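Long-range contacts in alpha-galactosidase (Umbelopsis vinacea, PDB 3A5V), which probably hydrolyses terminal alpha-linked galactose residues from galactose-containing sugars, as a tetrameric family 27 glycoside hydrolase: residues G4-P9 against G234-L239; W261-S266 against I291-D296. One frame throughout, in Å; residues are numbered along the deposited sequence.

Interaction 1: G4-P9 against G234-L239; sequences GLAITP and GGWNDL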
ATOM      1  N   GLY A   4      28.628  20.264  -5.624  1.00 17.90           N
ATOM      2  CA  GLY A   4      29.698  20.283  -6.623  1.00 17.50           C
ATOM      3  C   GLY A   4      30.107  18.934  -7.179  1.00 16.77           C
ATOM      4  O   GLY A   4      31.024  18.857  -7.998  1.00 16.35           O
ATOM      5  N   LEU A   5      29.431  17.859  -6.756  1.00 15.27           N
ATOM      6  CA  LEU A   5      29.838  16.516  -7.159  1.00 14.45           C
ATOM      7  C   LEU A   5      28.773  15.835  -8.012  1.00 14.16           C
ATOM      8  O   LEU A   5      27.611  16.257  -8.007  1.00 13.43           O
ATOM      9  CB  LEU A   5      30.167  15.652  -5.924  1.00 14.85           C
ATOM     10  CG  LEU A   5      31.273  16.200  -4.991  1.00 14.33           C
ATOM     11  CD1 LEU A   5      31.421  15.353  -3.726  1.00 14.64           C
ATOM     12  CD2 LEU A   5      32.619  16.307  -5.696  1.00 15.46           C
ATOM     13  N   ALA A   6      29.173  14.787  -8.736  1.00 13.52           N
ATOM     14  CA  ALA A   6      28.245  14.061  -9.636  1.00 13.73           C
ATOM     15  C   ALA A   6      27.461  15.001 -10.565  1.00 13.88           C
ATOM     16  O   ALA A   6      26.246  14.822 -10.791  1.00 13.11           O
ATOM     17  CB  ALA A   6      27.293  13.130  -8.833  1.00 12.84           C
ATOM     18  N   ILE A   7      28.166  15.992 -11.129  1.00 13.14           N
ATOM     19  CA  ILE A   7      27.545  16.920 -12.093  1.00 13.97           C
ATOM     20  C   ILE A   7      27.036  16.107 -13.294  1.00 12.52           C
ATOM     21  O   ILE A   7      25.981  16.400 -13.866  1.00 12.70           O
ATOM     22  CB  ILE A   7      28.561  17.997 -12.570  1.00 14.18           C
ATOM     23  CG1 ILE A   7      29.159  18.775 -11.389  1.00 15.87           C
ATOM     24  CG2 ILE A   7      27.938  18.935 -13.602  1.00 14.56           C
ATOM     25  CD1 ILE A   7      28.151  19.450 -10.520  1.00 18.94           C
ATOM     26  N   THR A   8      27.826  15.103 -13.665  1.00 12.00           N
ATOM     27  CA  THR A   8      27.410  14.008 -14.533  1.00 11.90           C
ATOM     28  C   THR A   8      27.418  12.761 -13.626  1.00 11.93           C
ATOM     29  O   THR A   8      27.994  12.806 -12.519  1.00 11.59           O
ATOM     30  CB  THR A   8      28.411  13.786 -15.686  1.00 11.98           C
ATOM     31  OG1 THR A   8      29.715  13.561 -15.136  1.00 12.63           O
ATOM     32  CG2 THR A   8      28.451  14.991 -16.636  1.00 12.93           C
ATOM     33  N   PRO A   9      26.772  11.658 -14.060  1.00 11.18           N
ATOM     34  CA  PRO A   9      26.819  10.457 -13.228  1.00 12.16           C
ATOM     35  C   PRO A   9      28.254   9.991 -12.928  1.00 12.55           C
ATOM     36  O   PRO A   9      29.120  10.050 -13.813  1.00 12.65           O
ATOM     37  CB  PRO A   9      26.074   9.401 -14.072  1.00 11.81           C
ATOM     38  CG  PRO A   9      25.121  10.230 -14.947  1.00 11.96           C
ATOM     39  CD  PRO A   9      25.937  11.484 -15.263  1.00 11.29           C
ATOM     40  N   GLY A 234      23.752  16.190 -10.537  1.00 11.83           N
ATOM     41  CA  GLY A 234      24.076  16.088  -9.107  1.00 12.36           C
ATOM     42  C   GLY A 234      23.189  15.152  -8.287  1.00 12.48           C
ATOM     43  O   GLY A 234      23.388  15.046  -7.086  1.00 12.05           O
ATOM     44  N   GLY A 235      22.204  14.495  -8.927  1.00 12.36           N
ATOM     45  CA  GLY A 235      21.192  13.711  -8.192  1.00 11.65           C
ATOM     46  C   GLY A 235      20.564  12.656  -9.103  1.00 11.36           C
ATOM     47  O   GLY A 235      19.530  12.896  -9.747  1.00 10.31           O
ATOM     48  N   TRP A 236      21.172  11.477  -9.114  1.00 10.28           N
ATOM     49  CA  TRP A 236      20.884  10.445 -10.117  1.00 10.80           C
ATOM     50  C   TRP A 236      20.186   9.207  -9.558  1.00 11.23           C
ATOM     51  O   TRP A 236      20.492   8.777  -8.453  1.00 11.65           O
ATOM     52  CB  TRP A 236      22.211   9.967 -10.740  1.00 10.07           C
ATOM     53  CG  TRP A 236      23.044  11.107 -11.278  1.00 10.01           C
ATOM     54  CD1 TRP A 236      24.192  11.600 -10.748  1.00 10.40           C
ATOM     55  CD2 TRP A 236      22.758  11.892 -12.432  1.00 10.36           C
ATOM     56  NE1 TRP A 236      24.655  12.647 -11.499  1.00 10.89           N
ATOM     57  CE2 TRP A 236      23.788  12.869 -12.534  1.00 10.97           C
ATOM     58  CE3 TRP A 236      21.715  11.897 -13.371  1.00  8.71           C
ATOM     59  CZ2 TRP A 236      23.830  13.815 -13.564  1.00 11.36           C
ATOM     60  CZ3 TRP A 236      21.743  12.853 -14.405  1.00 10.39           C
ATOM     61  CH2 TRP A 236      22.807  13.790 -14.499  1.00  9.94           C
ATOM     62  N   ASN A 237      19.346   8.575 -10.381  1.00 10.91           N
ATOM     63  CA  ASN A 237      18.881   7.200 -10.124  1.00 11.58           C
ATOM     64  C   ASN A 237      20.033   6.225 -10.377  1.00 11.59           C
ATOM     65  O   ASN A 237      20.761   6.371 -11.360  1.00 11.41           O
ATOM     66  CB  ASN A 237      17.677   6.850 -11.031  1.00 11.52           C
ATOM     67  CG  ASN A 237      16.483   7.784 -10.795  1.00 11.99           C
ATOM     68  OD1 ASN A 237      16.047   7.984  -9.653  1.00 11.24           O
ATOM     69  ND2 ASN A 237      15.962   8.365 -11.874  1.00 11.68           N
ATOM     70  N   ASP A 238      20.203   5.253  -9.479  1.00 10.73           N
ATOM     71  CA  ASP A 238      21.310   4.302  -9.564  1.00 11.06           C
ATOM     72  C   ASP A 238      20.722   2.914  -9.828  1.00 11.08           C
ATOM     73  O   ASP A 238      19.950   2.383  -9.009  1.00 11.37           O
ATOM     74  CB  ASP A 238      22.117   4.349  -8.249  1.00 10.42           C
ATOM     75  CG  ASP A 238      23.332   3.411  -8.237  1.00 10.48           C
ATOM     76  OD1 ASP A 238      23.583   2.668  -9.211  1.00 11.46           O
ATOM     77  OD2 ASP A 238      24.025   3.405  -7.195  1.00 11.89           O
ATOM     78  N   LEU A 239      21.063   2.336 -10.983  1.00 10.89           N
ATOM     79  CA  LEU A 239      20.508   1.052 -11.385  1.00 11.11           C
ATOM     80  C   LEU A 239      21.374  -0.134 -10.925  1.00 11.76           C
ATOM     81  O   LEU A 239      21.148  -1.265 -11.352  1.00 11.42           O
ATOM     82  CB  LEU A 239      20.263   1.016 -12.907  1.00 10.87           C
ATOM     83  CG  LEU A 239      18.997   1.687 -13.472  1.00 11.52           C
ATOM     84  CD1 LEU A 239      18.858   3.173 -13.047  1.00 10.44           C
ATOM     85  CD2 LEU A 239      18.965   1.560 -15.008  1.00 11.55           C
TER

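Interaction 2: W261-S266 against I291-D296; sequences WAALKS and IAVNQD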
ATOM      1  N   TRP A 261      21.704   1.469 -18.830  1.00  9.46           N
ATOM      2  CA  TRP A 261      22.332   2.141 -17.675  1.00  9.97           C
ATOM      3  C   TRP A 261      22.957   3.480 -18.121  1.00 10.02           C
ATOM      4  O   TRP A 261      22.784   4.517 -17.468  1.00 10.66           O
ATOM      5  CB  TRP A 261      23.429   1.248 -17.091  1.00  9.51           C
ATOM      6  CG  TRP A 261      22.997   0.259 -15.984  1.00 10.42           C
ATOM      7  CD1 TRP A 261      23.605   0.122 -14.766  1.00 11.39           C
ATOM      8  CD2 TRP A 261      21.921  -0.711 -16.002  1.00 10.75           C
ATOM      9  NE1 TRP A 261      22.992  -0.853 -14.031  1.00 10.75           N
ATOM     10  CE2 TRP A 261      21.957  -1.387 -14.755  1.00 11.21           C
ATOM     11  CE3 TRP A 261      20.927  -1.067 -16.938  1.00 11.13           C
ATOM     12  CZ2 TRP A 261      21.032  -2.402 -14.407  1.00  9.85           C
ATOM     13  CZ3 TRP A 261      19.999  -2.083 -16.593  1.00 10.70           C
ATOM     14  CH2 TRP A 261      20.065  -2.735 -15.331  1.00 10.43           C
ATOM     15  N   ALA A 262      23.679   3.461 -19.238  1.00  9.49           N
ATOM     16  CA  ALA A 262      24.308   4.694 -19.733  1.00  9.73           C
ATOM     17  C   ALA A 262      23.247   5.752 -20.106  1.00  9.61           C
ATOM     18  O   ALA A 262      23.319   6.903 -19.684  1.00 10.53           O
ATOM     19  CB  ALA A 262      25.215   4.380 -20.946  1.00  9.76           C
ATOM     20  N   ALA A 263      22.260   5.357 -20.900  1.00  9.44           N
ATOM     21  CA  ALA A 263      21.256   6.319 -21.417  1.00  9.87           C
ATOM     22  C   ALA A 263      20.255   6.827 -20.377  1.00  9.63           C
ATOM     23  O   ALA A 263      19.656   7.884 -20.558  1.00  9.84           O
ATOM     24  CB  ALA A 263      20.499   5.703 -22.642  1.00  9.16           C
ATOM     25  N   LEU A 264      20.057   6.068 -19.302  1.00  9.63           N
ATOM     26  CA  LEU A 264      19.211   6.511 -18.207  1.00  9.79           C
ATOM     27  C   LEU A 264      19.988   7.311 -17.148  1.00  9.80           C
ATOM     28  O   LEU A 264      19.426   7.682 -16.113  1.00  9.76           O
ATOM     29  CB  LEU A 264      18.413   5.330 -17.584  1.00  9.41           C
ATOM     30  CG  LEU A 264      17.018   5.119 -18.227  1.00  9.93           C
ATOM     31  CD1 LEU A 264      17.082   4.988 -19.781  1.00  9.67           C
ATOM     32  CD2 LEU A 264      16.308   3.869 -17.637  1.00 10.24           C
ATOM     33  N   LYS A 265      21.251   7.621 -17.459  1.00  9.91           N
ATOM     34  CA  LYS A 265      22.126   8.420 -16.593  1.00 10.26           C
ATOM     35  C   LYS A 265      22.291   7.770 -15.212  1.00  9.99           C
ATOM     36  O   LYS A 265      22.304   8.453 -14.186  1.00 10.25           O
ATOM     37  CB  LYS A 265      21.645   9.884 -16.494  1.00 10.88           C
ATOM     38  CG  LYS A 265      22.303  10.883 -17.499  1.00 12.97           C
ATOM     39  CD  LYS A 265      22.023  10.582 -18.970  1.00 13.11           C
ATOM     40  CE  LYS A 265      22.403  11.788 -19.840  1.00 13.04           C
ATOM     41  NZ  LYS A 265      22.146  11.566 -21.291  1.00 11.33           N
ATOM     42  N   SER A 266      22.382   6.439 -15.185  1.00 10.06           N
ATOM     43  CA  SER A 266      22.817   5.740 -13.967  1.00  9.70           C
ATOM     44  C   SER A 266      24.310   6.026 -13.749  1.00 10.50           C
ATOM     45  O   SER A 266      25.073   6.166 -14.732  1.00 10.67           O
ATOM     46  CB  SER A 266      22.615   4.224 -14.109  1.00  9.77           C
ATOM     47  OG  SER A 266      23.025   3.518 -12.932  1.00 10.13           O
ATOM     48  N   ILE A 291      29.882   6.217 -23.618  1.00 12.13           N
ATOM     49  CA  ILE A 291      30.177   6.957 -22.386  1.00 11.71           C
ATOM     50  C   ILE A 291      29.738   8.423 -22.512  1.00 12.08           C
ATOM     51  O   ILE A 291      29.151   8.972 -21.588  1.00 11.68           O
ATOM     52  CB  ILE A 291      31.680   6.842 -21.989  1.00 11.95           C
ATOM     53  CG1 ILE A 291      32.024   5.380 -21.635  1.00 12.00           C
ATOM     54  CG2 ILE A 291      32.042   7.827 -20.828  1.00 11.34           C
ATOM     55  CD1 ILE A 291      33.526   5.085 -21.619  1.00 11.86           C
ATOM     56  N   ALA A 292      29.991   9.033 -23.674  1.00 12.15           N
ATOM     57  CA  ALA A 292      29.568  10.417 -23.916  1.00 12.30           C
ATOM     58  C   ALA A 292      28.051  10.627 -23.806  1.00 12.47           C
ATOM     59  O   ALA A 292      27.590  11.737 -23.532  1.00 12.79           O
ATOM     60  CB  ALA A 292      30.081  10.888 -25.290  1.00 12.19           C
ATOM     61  N   VAL A 293      27.267   9.572 -24.043  1.00 12.26           N
ATOM     62  CA  VAL A 293      25.810   9.684 -23.828  1.00 11.46           C
ATOM     63  C   VAL A 293      25.504   9.809 -22.331  1.00 11.74           C
ATOM     64  O   VAL A 293      24.731  10.677 -21.917  1.00 11.74           O
ATOM     65  CB  VAL A 293      25.034   8.470 -24.444  1.00 11.63           C
ATOM     66  CG1 VAL A 293      23.569   8.432 -23.931  1.00 10.68           C
ATOM     67  CG2 VAL A 293      25.089   8.527 -25.972  1.00 10.49           C
ATOM     68  N   ASN A 294      26.115   8.936 -21.526  1.00 11.71           N
ATOM     69  CA  ASN A 294      25.950   8.961 -20.067  1.00 11.92           C
ATOM     70  C   ASN A 294      26.427  10.293 -19.478  1.00 11.88           C
ATOM     71  O   ASN A 294      25.804  10.854 -18.570  1.00 11.11           O
ATOM     72  CB  ASN A 294      26.704   7.766 -19.431  1.00 11.19           C
ATOM     73  CG  ASN A 294      26.559   7.709 -17.893  1.00 12.48           C
ATOM     74  OD1 ASN A 294      27.474   8.082 -17.163  1.00 11.07           O
ATOM     75  ND2 ASN A 294      25.407   7.225 -17.409  1.00 11.74           N
ATOM     76  N   GLN A 295      27.507  10.815 -20.053  1.00 12.30           N
ATOM     77  CA  GLN A 295      28.172  12.017 -19.538  1.00 12.70           C
ATOM     78  C   GLN A 295      27.694  13.289 -20.246  1.00 13.45           C
ATOM     79  O   GLN A 295      28.280  14.362 -20.069  1.00 12.64           O
ATOM     80  CB  GLN A 295      29.695  11.853 -19.692  1.00 13.29           C
ATOM     81  CG  GLN A 295      30.238  10.685 -18.851  1.00 12.68           C
ATOM     82  CD  GLN A 295      30.104  10.940 -17.353  1.00 15.08           C
ATOM     83  OE1 GLN A 295      30.727  11.863 -16.820  1.00 12.28           O
ATOM     84  NE2 GLN A 295      29.273  10.132 -16.665  1.00 12.82           N
ATOM     85  N   ASP A 296      26.631  13.166 -21.037  1.00 12.62           N
ATOM     86  CA  ASP A 296      26.112  14.304 -21.819  1.00 13.46           C
ATOM     87  C   ASP A 296      25.735  15.541 -20.988  1.00 13.85           C
ATOM     88  O   ASP A 296      25.080  15.431 -19.944  1.00 14.08           O
ATOM     89  CB  ASP A 296      24.911  13.874 -22.672  1.00 13.12           C
ATOM     90  CG  ASP A 296      24.363  15.015 -23.501  1.00 14.17           C
ATOM     91  OD1 ASP A 296      24.959  15.330 -24.552  1.00 14.89           O
ATOM     92  OD2 ASP A 296      23.353  15.620 -23.080  1.00 13.09           O
TER
HETATM   93  O   HOH W   1      21.400  14.220 -21.959  1.00 12.64           O

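Interaction 1: G4-P9 against G234-L239
Trp236 lies with one face of its indole against Pro9 and turns its ring N-H to the backbone of Ala6. Pro9 CG stands over the six-membered ring, 3.8 Å from its centroid and only 12° off the normal, a CH-pi contact, while Pro9 CD reaches Trp236 CZ2 at 3.6 Å. The two side chains cross at about a right angle. At the ring edge, Trp236 NE1 donates to Ala6 O at 2.8 Å, coming in tilted from the carbonyl plane. The same oxygen takes a weak bond from Gly234 N (2.9 Å), so two donors grip one carbonyl. Ile7 O sits near the ring plane, 3.4 Å from Trp236 CZ2. With chi1 at -53°, CG is anti to the carbonyl carbon, and this swings the indole across to the 4-9 loop. Packing slackens toward Leu5 and Ile7: Ile7 starts off away from 234-239, and its side chain lies against Phe299 and a mannose of the attached glycan; the end of Leu5 also turns off. A leucine in place of Trp236 would probably leave Ala6 O with just its weak bond and strip Pro9 of the flat surface it rests on. Polar and apolar contacts thus act together, a doubly held main-chain carbonyl and a proline on the ring face keeping the 4-9 loop against strand 236-238 and the turn before it.

Interaction 2: W261-S266 against I291-D296
The amide of Asn294 plugs the C-terminal end of helix 251-263, its ND2 donating both hydrogens to backbone carbonyls. One goes to Ala262 O at 3.1 Å, in the carbonyl plane and on a lone pair; the other goes to Ser266 O at 2.9 Å, from a tilted approach. CG anti to the backbone N (chi1 -179°) carries the amide into this turn, and Asn294 CB packs on Ala262 CB at 4.0 Å. Alongside, the Lys265 chain, bent at chi2, passes over Asn294 O and brings NZ to Val293 O at 2.8 Å. That carbonyl also accepts from Asp296 N, on the opposite face of its plane. Lys265 NZ also bonds Ser300 O, and one water joins it to Asp296 OD2, whose protein partner is Ser298 N. In the next shell, Gln295 NE2 donates to Asn294 OD1 at 2.8 Å and fixes which way the amide faces. Lys265, with positive phi, is the C-prime residue of a Schellman motif ending the helix, and this presents the Ala262 and Ser266 carbonyls together. The contact joins the C-terminal ends of helix 251-263, which leads into strand 268-270, and helix 288-294, which follows it; Leu268 touches Asn294, and Leu318 of strand 311-318 meets Lys265 and Asp296.

From the N terminus, the chain runs through the loop 4-9 into the first barrel strand, 11-14, and comes back against that loop at 234-239: interaction 1 closes a loop holding most of the (beta/alpha)8 barrel. Helix 251-263 follows, and interaction 2 then closes a short loop around the eighth strand, 268-270, and helix 279-285. The two loops are in series, neither nesting nor crossing, yet they touch. Gln295 binds Thr8 OG1 and Pro9 O, probably by hydrogen bonds, and Leu239 O packs on Trp261. Together they tie the loop before strand 11-14, strand 236-238, the ends of helices 251-263 and 288-294 and the adjoining strand 268-270.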